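Local coordinates for GCN5-related N-acetyltransferase (PDB 3TCV), which probably transfers an acetyl group from acetyl-CoA to an amine acceptor, perhaps the N-terminal serine or alanine of a protein, at residues E68-W73 / W134-S139; L74-P79 / A112-L117. One frame throughout, in Å; residues are numbered along the deposited sequence.

Contact 1: E68-W73 / W134-S139; sequences EQRFTW and WGPLIS
Arg70 of helix 67-70 lays its guanidinium against Pro136 in the loop that follows strand 126-134 of the GNAT acetyltransferase fold. This loop leads into helix 142-158; in GNAT enzymes the corresponding strand-loop-helix unit holds the pyrophosphate-binding loop for acetyl-CoA, probably here too. Pro136 CB sits 3.6 Å from Arg70 NH2, over one face of the guanidinium and toward its rim rather than its centre. The approach is skewed, and Pro136 CD also lies 4.0 Å from Arg70 CZ. The arginine chain leaves the helix with CG anti to the carbonyl carbon, runs extended from CG to NE, and then turns its flat head across the chain (chi4 -81°), which presents a face to the proline ring. At the guanidinium edge lies Ser139 CB, 4.1 Å from Arg70 NH1. Arg70 NH1 donates a hydrogen bond, in the guanidinium plane, to a water oxygen at 2.9 Å, and NE is held by a salt bridge to Asp66, just before the helix, so the head is fixed from more than one direction. Facing it, the loop folds tightly on itself: Gly135 O accepts both Ile138 N and Ser139 N, the latter at 2.8 Å. Trp134 sends its indole away, to pack on helix 142-158 with NE1 bonded to Gln115. Thr72 OG1 and Thr72 N both approach Gln69 O from one face of its plane. The polar link between the segments is completed by the water, which donates to Trp134 O at 2.7 Å.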
loop_
_atom_site.group_PDB
_atom_site.type_symbol
_atom_site.label_atom_id
_atom_site.label_comp_id
_atom_site.label_asym_id
_atom_site.label_seq_id
_atom_site.Cartn_x
_atom_site.Cartn_y
_atom_site.Cartn_z
ATOM N N GLU B 68 19.041 12.613 17.055
ATOM C CA GLU B 68 19.346 12.475 15.618
ATOM C C GLU B 68 19.428 11.009 15.226
ATOM O O GLU B 68 18.808 10.611 14.240
ATOM C CB GLU B 68 20.646 13.183 15.213
ATOM C CG GLU B 68 20.584 14.702 15.219
ATOM C CD GLU B 68 19.600 15.292 14.208
ATOM O OE1 GLU B 68 19.338 14.672 13.149
ATOM O OE2 GLU B 68 19.093 16.408 14.488
ATOM N N GLN B 69 20.163 10.210 16.002
ATOM C CA GLN B 69 20.226 8.752 15.772
ATOM C C GLN B 69 18.838 8.130 15.826
ATOM O O GLN B 69 18.464 7.371 14.933
ATOM C CB GLN B 69 21.165 8.023 16.773
ATOM N N ARG B 70 18.059 8.470 16.853
ATOM C CA ARG B 70 16.730 7.889 17.025
ATOM C C ARG B 70 15.772 8.245 15.905
ATOM O O ARG B 70 14.839 7.500 15.652
ATOM C CB ARG B 70 16.117 8.304 18.367
ATOM C CG ARG B 70 16.868 7.768 19.569
ATOM C CD ARG B 70 16.377 8.366 20.874
ATOM N NE ARG B 70 17.262 7.943 21.960
ATOM C CZ ARG B 70 17.201 6.765 22.570
ATOM N NH1 ARG B 70 16.237 5.885 22.296
ATOM N NH2 ARG B 70 18.101 6.482 23.514
ATOM N N PHE B 71 15.972 9.397 15.262
ATOM C CA PHE B 71 15.063 9.858 14.207
ATOM C C PHE B 71 15.511 9.455 12.811
ATOM O O PHE B 71 14.814 9.769 11.859
ATOM C CB PHE B 71 14.893 11.383 14.264
ATOM C CG PHE B 71 13.775 11.843 15.160
ATOM C CD1 PHE B 71 12.653 12.459 14.634
ATOM C CD2 PHE B 71 13.827 11.639 16.526
ATOM C CE1 PHE B 71 11.624 12.878 15.446
ATOM C CE2 PHE B 71 12.795 12.054 17.348
ATOM C CZ PHE B 71 11.691 12.672 16.809
ATOM N N THR B 72 16.640 8.752 12.687
ATOM C CA THR B 72 17.243 8.434 11.376
ATOM C C THR B 72 16.221 7.930 10.362
ATOM O O THR B 72 16.147 8.451 9.233
ATOM C CB THR B 72 18.337 7.356 11.518
ATOM O OG1 THR B 72 19.375 7.836 12.385
ATOM C CG2 THR B 72 18.938 7.010 10.165
ATOM N N TRP B 73 15.425 6.942 10.776
ATOM C CA TRP B 73 14.496 6.259 9.862
ATOM C C TRP B 73 13.115 6.807 9.866
ATOM O O TRP B 73 12.273 6.327 9.113
ATOM C CB TRP B 73 14.429 4.763 10.186
ATOM C CG TRP B 73 15.770 4.125 10.233
ATOM C CD1 TRP B 73 16.470 3.702 11.359
ATOM C CD2 TRP B 73 16.636 3.831 9.108
ATOM N NE1 TRP B 73 17.674 3.170 11.013
ATOM C CE2 TRP B 73 17.844 3.225 9.671
ATOM C CE3 TRP B 73 16.547 4.010 7.742
ATOM C CZ2 TRP B 73 18.895 2.810 8.875
ATOM C CZ3 TRP B 73 17.613 3.589 6.941
ATOM C CH2 TRP B 73 18.767 3.011 7.496
ATOM N N TRP B 134 9.594 5.952 20.096
ATOM C CA TRP B 134 9.682 5.548 21.489
ATOM C C TRP B 134 11.032 5.953 22.019
ATOM O O TRP B 134 12.058 5.355 21.696
ATOM C CB TRP B 134 9.471 4.046 21.620
ATOM C CG TRP B 134 8.098 3.555 21.243
ATOM C CD1 TRP B 134 6.885 4.214 21.349
ATOM C CD2 TRP B 134 7.767 2.219 20.732
ATOM N NE1 TRP B 134 5.858 3.417 20.909
ATOM C CE2 TRP B 134 6.322 2.194 20.556
ATOM C CE3 TRP B 134 8.509 1.101 20.397
ATOM C CZ2 TRP B 134 5.672 1.095 20.038
ATOM C CZ3 TRP B 134 7.839 -0.011 19.876
ATOM C CH2 TRP B 134 6.454 -0.008 19.700
ATOM N N GLY B 135 11.042 7.009 22.827
ATOM C CA GLY B 135 12.268 7.567 23.344
ATOM C C GLY B 135 12.882 6.774 24.476
ATOM O O GLY B 135 12.382 5.708 24.875
ATOM N N PRO B 136 13.990 7.284 24.998
ATOM C CA PRO B 136 14.802 6.553 25.973
ATOM C C PRO B 136 14.086 6.152 27.264
ATOM O O PRO B 136 14.472 5.154 27.866
ATOM C CB PRO B 136 15.966 7.496 26.252
ATOM C CG PRO B 136 15.543 8.835 25.794
ATOM C CD PRO B 136 14.482 8.652 24.759
ATOM N N LEU B 137 13.036 6.857 27.659
ATOM C CA LEU B 137 12.316 6.473 28.860
ATOM C C LEU B 137 11.662 5.111 28.715
ATOM O O LEU B 137 11.464 4.417 29.705
ATOM C CB LEU B 137 11.253 7.494 29.243
ATOM C CG LEU B 137 11.673 8.873 29.750
ATOM C CD1 LEU B 137 10.412 9.686 30.005
ATOM C CD2 LEU B 137 12.514 8.772 31.020
ATOM N N ILE B 138 11.315 4.722 27.485
ATOM C CA ILE B 138 10.576 3.482 27.281
ATOM C C ILE B 138 11.206 2.511 26.291
ATOM O O ILE B 138 10.776 1.370 26.241
ATOM C CB ILE B 138 9.122 3.756 26.837
ATOM C CG1 ILE B 138 9.068 4.481 25.475
ATOM C CG2 ILE B 138 8.410 4.556 27.910
ATOM C CD1 ILE B 138 7.651 4.679 24.950
ATOM N N SER B 139 12.191 2.962 25.506
ATOM C CA SER B 139 12.757 2.138 24.435
ATOM C C SER B 139 13.368 0.874 25.043
ATOM O O SER B 139 14.119 0.955 26.006
ATOM C CB SER B 139 13.836 2.909 23.674
ATOM O OG SER B 139 14.155 2.207 22.489
HETATM O O HOH W 1 14.281 5.817 20.157
#

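Contact 2: L74-P79 / A112-L117; sequences LFETPP and AGRQAL
A loop laid over the central GNAT sheet makes this contact: residues 74-79, between helices 67-70 and 82-94, meet strand 110-121, in a region that in many GNAT enzymes borders the acceptor-substrate site. Arg114, a buried residue of the strand, spans the gap to Glu76 in a salt bridge. Arg114 NH2 donates to Glu76 OE1 at 2.9 Å and nearly straight (163°), while Arg114 NH1 adds a weak bond to the same OE1 at 3.4 Å. The oxygen thus lies at the guanidinium edge, in its plane, whereas the carboxylate plane is turned 71° from it, and NH2 reaches OE1 from above the carboxylate plane, a forked grip on one oxygen rather than a flat two-oxygen pairing. A bend at chi2 (72°) swings the Glu76 carboxylate toward the Arg114 guanidinium. Leu74 CD1 lies over one guanidinium face, 4.1 Å from Arg114 NH2. Beyond the two segments, Arg114 NH1 also bonds to Ser131 O, Trp88 of helix 82-94 touches both charged side chains, and Lys197 takes the carbonyls of Leu74 and Glu76. Ala112 and Gly113 form a classic beta bulge opposite Val103. Two donors on one oxygen, plus Ser131 O, fix the rotation of the arginine head.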
loop_
_atom_site.group_PDB
_atom_site.type_symbol
_atom_site.label_atom_id
_atom_site.label_comp_id
_atom_site.label_asym_id
_atom_site.label_seq_id
_atom_site.Cartn_x
_atom_site.Cartn_y
_atom_site.Cartn_z
ATOM N N LEU B 74 12.838 7.781 10.729
ATOM C CA LEU B 74 11.527 8.409 10.790
ATOM C C LEU B 74 11.377 9.400 9.650
ATOM O O LEU B 74 12.355 9.807 9.059
ATOM C CB LEU B 74 11.355 9.124 12.127
ATOM C CG LEU B 74 11.213 8.223 13.348
ATOM C CD1 LEU B 74 10.797 9.044 14.568
ATOM C CD2 LEU B 74 10.202 7.127 13.071
ATOM N N PHE B 75 10.150 9.801 9.343
ATOM C CA PHE B 75 9.930 10.815 8.310
ATOM C C PHE B 75 10.355 12.193 8.808
ATOM O O PHE B 75 10.786 13.027 8.023
ATOM C CB PHE B 75 8.461 10.832 7.862
ATOM C CG PHE B 75 7.990 9.522 7.282
ATOM C CD1 PHE B 75 8.742 8.859 6.325
ATOM C CD2 PHE B 75 6.797 8.947 7.698
ATOM C CE1 PHE B 75 8.319 7.650 5.802
ATOM C CE2 PHE B 75 6.371 7.734 7.176
ATOM C CZ PHE B 75 7.135 7.091 6.229
ATOM N N GLU B 76 10.287 12.405 10.123
ATOM C CA GLU B 76 10.603 13.701 10.720
ATOM C C GLU B 76 12.093 13.788 11.088
ATOM O O GLU B 76 12.803 12.787 11.180
ATOM C CB GLU B 76 9.783 13.919 12.001
ATOM C CG GLU B 76 8.261 13.920 11.860
ATOM C CD GLU B 76 7.628 12.554 11.584
ATOM O OE1 GLU B 76 8.067 11.505 12.134
ATOM O OE2 GLU B 76 6.647 12.533 10.802
ATOM N N THR B 77 12.560 15.007 11.320
ATOM C CA THR B 77 13.844 15.205 11.959
ATOM C C THR B 77 13.549 15.777 13.336
ATOM O O THR B 77 12.492 16.376 13.529
ATOM C CB THR B 77 14.734 16.182 11.178
ATOM O OG1 THR B 77 14.053 17.427 11.088
ATOM C CG2 THR B 77 15.004 15.644 9.764
ATOM N N PRO B 78 14.476 15.609 14.286
ATOM C CA PRO B 78 14.242 16.099 15.627
ATOM C C PRO B 78 14.081 17.613 15.622
ATOM O O PRO B 78 14.735 18.288 14.830
ATOM C CB PRO B 78 15.531 15.741 16.372
ATOM C CG PRO B 78 16.193 14.709 15.545
ATOM C CD PRO B 78 15.834 15.074 14.148
ATOM N N PRO B 79 13.206 18.141 16.489
ATOM C CA PRO B 79 13.056 19.585 16.580
ATOM C C PRO B 79 14.280 20.238 17.227
ATOM O O PRO B 79 14.760 19.762 18.259
ATOM C CB PRO B 79 11.828 19.752 17.471
ATOM C CG PRO B 79 11.820 18.531 18.316
ATOM C CD PRO B 79 12.341 17.424 17.440
ATOM N N ALA B 112 6.774 9.983 26.800
ATOM C CA ALA B 112 8.027 9.324 26.427
ATOM C C ALA B 112 8.185 9.157 24.921
ATOM O O ALA B 112 9.261 8.849 24.446
ATOM C CB ALA B 112 8.107 7.969 27.111
ATOM N N GLY B 113 7.113 9.377 24.187
ATOM C CA GLY B 113 7.134 9.219 22.742
ATOM C C GLY B 113 5.775 9.398 22.150
ATOM O O GLY B 113 4.853 9.943 22.792
ATOM N N ARG B 114 5.611 8.914 20.930
ATOM C CA ARG B 114 4.325 9.020 20.256
ATOM C C ARG B 114 4.205 7.903 19.218
ATOM O O ARG B 114 5.213 7.304 18.849
ATOM C CB ARG B 114 4.137 10.425 19.635
ATOM C CG ARG B 114 5.341 11.012 18.919
ATOM C CD ARG B 114 5.581 10.481 17.511
ATOM N NE ARG B 114 6.607 11.250 16.798
ATOM C CZ ARG B 114 6.959 11.085 15.524
ATOM N NH1 ARG B 114 6.403 10.137 14.788
ATOM N NH2 ARG B 114 7.856 11.887 14.965
ATOM N N GLN B 115 2.976 7.624 18.796
ATOM C CA GLN B 115 2.700 6.590 17.791
ATOM C C GLN B 115 1.320 6.846 17.196
ATOM O O GLN B 115 0.571 7.648 17.736
ATOM C CB GLN B 115 2.750 5.189 18.433
ATOM C CG GLN B 115 1.743 4.946 19.545
ATOM C CD GLN B 115 1.926 3.610 20.261
ATOM O OE1 GLN B 115 3.041 3.237 20.606
ATOM N NE2 GLN B 115 0.821 2.902 20.524
ATOM N N ALA B 116 0.979 6.156 16.112
ATOM C CA ALA B 116 -0.288 6.411 15.443
ATOM C C ALA B 116 -0.884 5.172 14.825
ATOM O O ALA B 116 -0.160 4.239 14.439
ATOM C CB ALA B 116 -0.096 7.497 14.374
ATOM N N LEU B 117 -2.211 5.161 14.765
ATOM C CA LEU B 117 -2.972 4.282 13.886
ATOM C C LEU B 117 -3.139 5.038 12.581
ATOM O O LEU B 117 -3.507 6.232 12.593
ATOM C CB LEU B 117 -4.330 3.928 14.503
ATOM C CG LEU B 117 -4.261 3.049 15.769
ATOM C CD1 LEU B 117 -5.635 2.955 16.424
ATOM C CD2 LEU B 117 -3.698 1.651 15.447
#

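In the fold
Contact 1 lies at the surface and contact 2 is partly buried nearer the centre of the chain, their centres about 9 Å apart. The sequence of contact 2 falls inside the loop closed by contact 1, and residues 68-79 run continuously through both. Each uses an arginine, but in reverse roles: in contact 1 it comes from the helix side and meets proline and water, with its acid partner, Asp66, just ahead of its own helix; in contact 2 it comes from the sheet and finds the acid across the interface. The far segments are neighbours too: Gly135 N lies 3.0 Å from Ala112 O, a probable hydrogen bond, and Ile138 CG2 packs on Ala112 CB.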